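PDB 2OKU: acyl-CoA dehydrogenase family protein from Porphyromonas gingivalis, which probably oxidises acyl-CoA thioesters with FAD as an acyl-CoA dehydrogenase, of which this chain is the C-terminal domain. Local coordinates for residues 2-14 with 58-72. Numbering follows the deposited sequence.
Sequences VVAAIRHITTGTY and QELLDFQARRLVEMT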
loop_
_atom_site.group_PDB
_atom_site.type_symbol
_atom_site.label_atom_id
_atom_site.label_comp_id
_atom_site.label_asym_id
_atom_site.label_seq_id
_atom_site.Cartn_x
_atom_site.Cartn_y
_atom_site.Cartn_z
ATOM N N VAL A 2 -10.585 17.758 14.500
ATOM C CA VAL A 2 -9.583 16.802 14.037
ATOM C C VAL A 2 -9.581 15.602 14.993
ATOM O O VAL A 2 -9.595 14.462 14.556
ATOM C CB VAL A 2 -8.178 17.419 13.955
ATOM C CG1 VAL A 2 -7.163 16.439 14.415
ATOM C CG2 VAL A 2 -7.869 17.919 12.507
ATOM N N VAL A 3 -9.563 15.882 16.290
ATOM C CA VAL A 3 -9.764 14.858 17.328
ATOM C C VAL A 3 -11.009 13.979 17.036
ATOM O O VAL A 3 -10.906 12.752 17.028
ATOM C CB VAL A 3 -9.828 15.517 18.747
ATOM C CG1 VAL A 3 -11.029 16.434 18.887
ATOM C CG2 VAL A 3 -9.822 14.477 19.852
ATOM N N ALA A 4 -12.148 14.607 16.736
ATOM C CA ALA A 4 -13.396 13.896 16.428
ATOM C C ALA A 4 -13.246 13.053 15.170
ATOM O O ALA A 4 -13.634 11.880 15.151
ATOM C CB ALA A 4 -14.574 14.904 16.251
ATOM N N ALA A 5 -12.690 13.653 14.120
ATOM C CA ALA A 5 -12.486 12.957 12.840
ATOM C C ALA A 5 -11.606 11.725 12.988
ATOM O O ALA A 5 -11.603 10.834 12.120
ATOM C CB ALA A 5 -11.856 13.917 11.797
ATOM N N ILE A 6 -10.833 11.660 14.063
ATOM C CA ILE A 6 -9.931 10.513 14.253
ATOM C C ILE A 6 -10.216 9.678 15.515
ATOM O O ILE A 6 -9.388 8.905 15.932
ATOM C CB ILE A 6 -8.395 10.890 14.150
ATOM C CG1 ILE A 6 -7.819 11.517 15.409
ATOM C CG2 ILE A 6 -8.091 11.762 12.928
ATOM C CD1 ILE A 6 -6.273 11.296 15.472
ATOM N N ARG A 7 -11.412 9.795 16.088
ATOM C CA ARG A 7 -11.727 9.048 17.304
ATOM C C ARG A 7 -11.514 7.531 17.160
ATOM O O ARG A 7 -11.099 6.835 18.100
ATOM C CB ARG A 7 -13.165 9.342 17.713
ATOM C CG ARG A 7 -13.349 9.334 19.139
ATOM C CD ARG A 7 -14.821 9.448 19.497
ATOM N NE ARG A 7 -15.047 9.073 20.886
ATOM C CZ ARG A 7 -15.071 9.942 21.898
ATOM N NH1 ARG A 7 -14.904 11.249 21.685
ATOM N NH2 ARG A 7 -15.293 9.510 23.134
ATOM N N HIS A 8 -11.814 7.012 15.973
ATOM C CA HIS A 8 -11.650 5.579 15.679
ATOM C C HIS A 8 -10.154 5.187 15.620
ATOM O O HIS A 8 -9.773 4.074 15.990
ATOM C CB HIS A 8 -12.408 5.208 14.388
ATOM C CG HIS A 8 -11.867 5.866 13.146
ATOM N ND1 HIS A 8 -11.671 7.227 13.045
ATOM C CD2 HIS A 8 -11.519 5.343 11.944
ATOM C CE1 HIS A 8 -11.203 7.507 11.837
ATOM N NE2 HIS A 8 -11.090 6.381 11.153
ATOM N N ILE A 9 -9.305 6.134 15.222
ATOM C CA ILE A 9 -7.842 5.973 15.243
ATOM C C ILE A 9 -7.273 5.955 16.666
ATOM O O ILE A 9 -6.531 5.024 17.037
ATOM C CB ILE A 9 -7.137 7.112 14.422
ATOM C CG1 ILE A 9 -7.669 7.139 12.986
ATOM C CG2 ILE A 9 -5.565 7.027 14.553
ATOM C CD1 ILE A 9 -7.451 5.865 12.162
ATOM N N THR A 10 -7.626 6.940 17.481
ATOM C CA THR A 10 -7.138 6.970 18.838
ATOM C C THR A 10 -7.660 5.785 19.638
ATOM O O THR A 10 -6.932 5.225 20.462
ATOM C CB THR A 10 -7.433 8.309 19.532
ATOM O OG1 THR A 10 -8.817 8.629 19.423
ATOM C CG2 THR A 10 -6.606 9.409 18.873
ATOM N N THR A 11 -8.901 5.368 19.369
ATOM C CA THR A 11 -9.467 4.221 20.075
ATOM C C THR A 11 -8.865 2.894 19.609
ATOM O O THR A 11 -8.703 1.955 20.409
ATOM C CB THR A 11 -11.011 4.206 20.026
ATOM O OG1 THR A 11 -11.489 5.290 20.821
ATOM C CG2 THR A 11 -11.581 2.893 20.608
ATOM N N GLY A 12 -8.485 2.821 18.346
ATOM C CA GLY A 12 -7.829 1.658 17.801
ATOM C C GLY A 12 -8.761 0.651 17.151
ATOM O O GLY A 12 -8.563 -0.554 17.278
ATOM N N THR A 13 -9.777 1.130 16.446
ATOM C CA THR A 13 -10.675 0.224 15.730
ATOM C C THR A 13 -9.956 -0.588 14.631
ATOM O O THR A 13 -10.245 -1.779 14.446
ATOM C CB THR A 13 -11.868 0.992 15.110
ATOM O OG1 THR A 13 -11.381 1.913 14.149
ATOM C CG2 THR A 13 -12.704 1.751 16.189
ATOM N N TYR A 14 -8.995 0.022 13.927
ATOM C CA TYR A 14 -8.217 -0.735 12.941
ATOM C C TYR A 14 -7.229 -1.696 13.583
ATOM O O TYR A 14 -6.952 -2.767 13.040
ATOM C CB TYR A 14 -7.424 0.176 12.022
ATOM C CG TYR A 14 -8.217 0.914 10.994
ATOM C CD1 TYR A 14 -8.699 0.260 9.859
ATOM C CD2 TYR A 14 -8.473 2.274 11.123
ATOM C CE1 TYR A 14 -9.407 0.952 8.879
ATOM C CE2 TYR A 14 -9.178 2.970 10.158
ATOM C CZ TYR A 14 -9.635 2.313 9.040
ATOM O OH TYR A 14 -10.335 3.018 8.081
ATOM N N GLN A 58 -4.666 18.260 24.648
ATOM C CA GLN A 58 -5.523 18.333 23.484
ATOM C C GLN A 58 -4.870 19.024 22.289
ATOM O O GLN A 58 -5.064 18.605 21.145
ATOM C CB GLN A 58 -6.843 19.036 23.803
ATOM C CG GLN A 58 -7.824 18.982 22.619
ATOM C CD GLN A 58 -8.076 17.549 22.129
ATOM O OE1 GLN A 58 -8.524 16.696 22.906
ATOM N NE2 GLN A 58 -7.765 17.272 20.840
ATOM N N GLU A 59 -4.104 20.083 22.544
ATOM C CA GLU A 59 -3.389 20.761 21.473
ATOM C C GLU A 59 -2.387 19.845 20.778
ATOM O O GLU A 59 -2.281 19.856 19.564
ATOM C CB GLU A 59 -2.640 21.984 22.002
ATOM C CG GLU A 59 -3.561 23.087 22.436
ATOM C CD GLU A 59 -4.448 23.578 21.312
ATOM O OE1 GLU A 59 -3.970 23.681 20.162
ATOM O OE2 GLU A 59 -5.635 23.863 21.583
ATOM N N LEU A 60 -1.649 19.084 21.572
ATOM C CA LEU A 60 -0.689 18.117 21.055
ATOM C C LEU A 60 -1.400 17.072 20.208
ATOM O O LEU A 60 -0.941 16.743 19.125
ATOM C CB LEU A 60 0.074 17.435 22.187
ATOM C CG LEU A 60 1.193 16.466 21.748
ATOM C CD1 LEU A 60 2.332 17.186 21.004
ATOM C CD2 LEU A 60 1.731 15.747 22.951
ATOM N N LEU A 61 -2.524 16.549 20.701
ATOM C CA LEU A 61 -3.256 15.518 19.948
ATOM C C LEU A 61 -3.709 16.072 18.624
ATOM O O LEU A 61 -3.591 15.432 17.620
ATOM C CB LEU A 61 -4.466 14.991 20.739
ATOM C CG LEU A 61 -5.334 13.935 20.039
ATOM C CD1 LEU A 61 -4.489 12.704 19.637
ATOM C CD2 LEU A 61 -6.506 13.509 20.944
ATOM N N ASP A 62 -4.262 17.280 18.627
ATOM C CA ASP A 62 -4.695 17.911 17.401
ATOM C C ASP A 62 -3.537 18.108 16.418
ATOM O O ASP A 62 -3.677 17.905 15.206
ATOM C CB ASP A 62 -5.331 19.269 17.727
ATOM C CG ASP A 62 -6.619 19.136 18.501
ATOM O OD1 ASP A 62 -7.222 18.027 18.519
ATOM O OD2 ASP A 62 -7.032 20.143 19.117
ATOM N N PHE A 63 -2.386 18.514 16.942
ATOM C CA PHE A 63 -1.189 18.743 16.109
ATOM C C PHE A 63 -0.661 17.434 15.471
ATOM O O PHE A 63 -0.229 17.417 14.315
ATOM C CB PHE A 63 -0.104 19.395 16.963
ATOM C CG PHE A 63 1.172 19.601 16.250
ATOM C CD1 PHE A 63 1.287 20.576 15.260
ATOM C CD2 PHE A 63 2.283 18.819 16.561
ATOM C CE1 PHE A 63 2.501 20.760 14.582
ATOM C CE2 PHE A 63 3.492 18.984 15.887
ATOM C CZ PHE A 63 3.611 19.956 14.901
ATOM N N GLN A 64 -0.684 16.358 16.254
ATOM C CA GLN A 64 -0.153 15.058 15.849
ATOM C C GLN A 64 -1.185 14.161 15.198
ATOM O O GLN A 64 -0.853 13.056 14.758
ATOM C CB GLN A 64 0.428 14.327 17.060
ATOM C CG GLN A 64 1.541 15.048 17.834
ATOM C CD GLN A 64 2.817 15.287 17.038
ATOM O OE1 GLN A 64 2.801 15.348 15.805
ATOM N NE2 GLN A 64 3.937 15.471 17.753
ATOM N N ALA A 65 -2.435 14.613 15.129
ATOM C CA ALA A 65 -3.537 13.772 14.609
ATOM C C ALA A 65 -3.281 13.115 13.266
ATOM O O ALA A 65 -3.433 11.897 13.132
ATOM C CB ALA A 65 -4.886 14.560 14.574
ATOM N N ARG A 66 -2.898 13.899 12.266
ATOM C CA ARG A 66 -2.652 13.360 10.941
ATOM C C ARG A 66 -1.503 12.336 10.953
ATOM O O ARG A 66 -1.578 11.324 10.260
ATOM C CB ARG A 66 -2.350 14.461 9.963
ATOM C CG ARG A 66 -2.074 13.977 8.588
ATOM C CD ARG A 66 -1.613 15.102 7.695
ATOM N NE ARG A 66 -2.663 16.075 7.405
ATOM C CZ ARG A 66 -2.514 17.062 6.520
ATOM N NH1 ARG A 66 -1.360 17.181 5.857
ATOM N NH2 ARG A 66 -3.514 17.918 6.277
ATOM N N ARG A 67 -0.461 12.579 11.752
ATOM C CA ARG A 67 0.636 11.587 11.888
ATOM C C ARG A 67 0.180 10.262 12.525
ATOM O O ARG A 67 0.635 9.180 12.131
ATOM C CB ARG A 67 1.801 12.178 12.685
ATOM C CG ARG A 67 2.573 13.166 11.891
ATOM C CD ARG A 67 3.657 13.819 12.726
ATOM N NE ARG A 67 4.101 14.925 11.961
ATOM C CZ ARG A 67 3.746 16.206 12.121
ATOM N NH1 ARG A 67 2.992 16.660 13.103
ATOM N NH2 ARG A 67 4.219 17.046 11.267
ATOM N N LEU A 68 -0.733 10.345 13.485
ATOM C CA LEU A 68 -1.274 9.132 14.100
ATOM C C LEU A 68 -2.146 8.371 13.106
ATOM O O LEU A 68 -2.110 7.144 13.092
ATOM C CB LEU A 68 -2.044 9.467 15.357
ATOM C CG LEU A 68 -1.218 10.096 16.497
ATOM C CD1 LEU A 68 -2.147 10.376 17.680
ATOM C CD2 LEU A 68 -0.016 9.208 16.893
ATOM N N VAL A 69 -2.925 9.095 12.294
ATOM C CA VAL A 69 -3.644 8.483 11.176
ATOM C C VAL A 69 -2.660 7.761 10.219
ATOM O O VAL A 69 -2.828 6.574 9.917
ATOM C CB VAL A 69 -4.499 9.489 10.386
ATOM C CG1 VAL A 69 -5.084 8.800 9.133
ATOM C CG2 VAL A 69 -5.608 10.119 11.248
ATOM N N GLU A 70 -1.626 8.467 9.766
ATOM C CA GLU A 70 -0.626 7.884 8.887
ATOM C C GLU A 70 0.056 6.650 9.478
ATOM O O GLU A 70 0.241 5.651 8.788
ATOM C CB GLU A 70 0.436 8.907 8.543
ATOM C CG GLU A 70 -0.057 10.017 7.669
ATOM C CD GLU A 70 1.066 11.025 7.427
ATOM O OE1 GLU A 70 2.207 10.571 7.062
ATOM O OE2 GLU A 70 0.800 12.229 7.614
HETATM N N MSE A 71 0.417 6.743 10.757
HETATM C CA MSE A 71 1.065 5.658 11.470
HETATM C C MSE A 71 0.182 4.405 11.398
HETATM O O MSE A 71 0.649 3.282 11.136
HETATM C CB MSE A 71 1.302 6.086 12.926
HETATM C CG MSE A 71 2.136 5.125 13.719
HETATM SE SE MSE A 71 4.053 5.366 13.210
HETATM C CE MSE A 71 4.763 3.941 14.411
ATOM N N THR A 72 -1.117 4.606 11.593
ATOM C CA THR A 72 -2.076 3.533 11.490
ATOM C C THR A 72 -2.235 3.004 10.063
ATOM O O THR A 72 -2.301 1.779 9.863
ATOM C CB THR A 72 -3.459 3.978 12.075
ATOM O OG1 THR A 72 -3.284 4.411 13.442
ATOM C CG2 THR A 72 -4.448 2.815 12.021
HETATM O O HOH W 1 -5.224 3.269 15.266
#
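Thr72 OG1 receives a hydrogen from a water at 2.9 Å, and the same water donates to Ile9 O at 2.8 Å, a bridge between helix 7-11 and helix 58-72 where no direct hydrogen bond joins residues 2-14 to 58-72. The hydroxyl's own proton goes to Leu68 O, which Thr72 N reaches from the opposite face of the carbonyl plane; with OG1 beside the backbone nitrogen (chi1 -57°), CG2 of Thr72 is left to pack against Tyr14 CB at 4.0 Å. Ile9 CG2 lies against Thr72 OG1 at 3.6 Å, while its CG1 meets Val69 CG2, the two side chains crossing at about a right angle. Ile6 CG2 presses tightly on Val69 CG2 at 3.4 Å, and Ile6 CD1 reaches on to Ala65 CB at 3.7 Å. The broken helical start of the chain lies across the first half of helix 58-87 in this all-helical C-terminal domain; helix 7-11 and residues 58-72 make an angle of 66°. Gly12, with positive phi, closes helix 7-11 as the C' residue of a Schellman motif before Tyr14, whose OH bonds Asp88 of the second subunit and whose ring stacks on Phe91 there. Near the chain start, Val3 CG2 meets Leu61 CD2 at 3.6 Å, and Val3 CB packs against Gln58 NE2 and Asp62 OD1. The other methyl of Leu61, CD1, touches Thr10 CG2 at 4.0 Å.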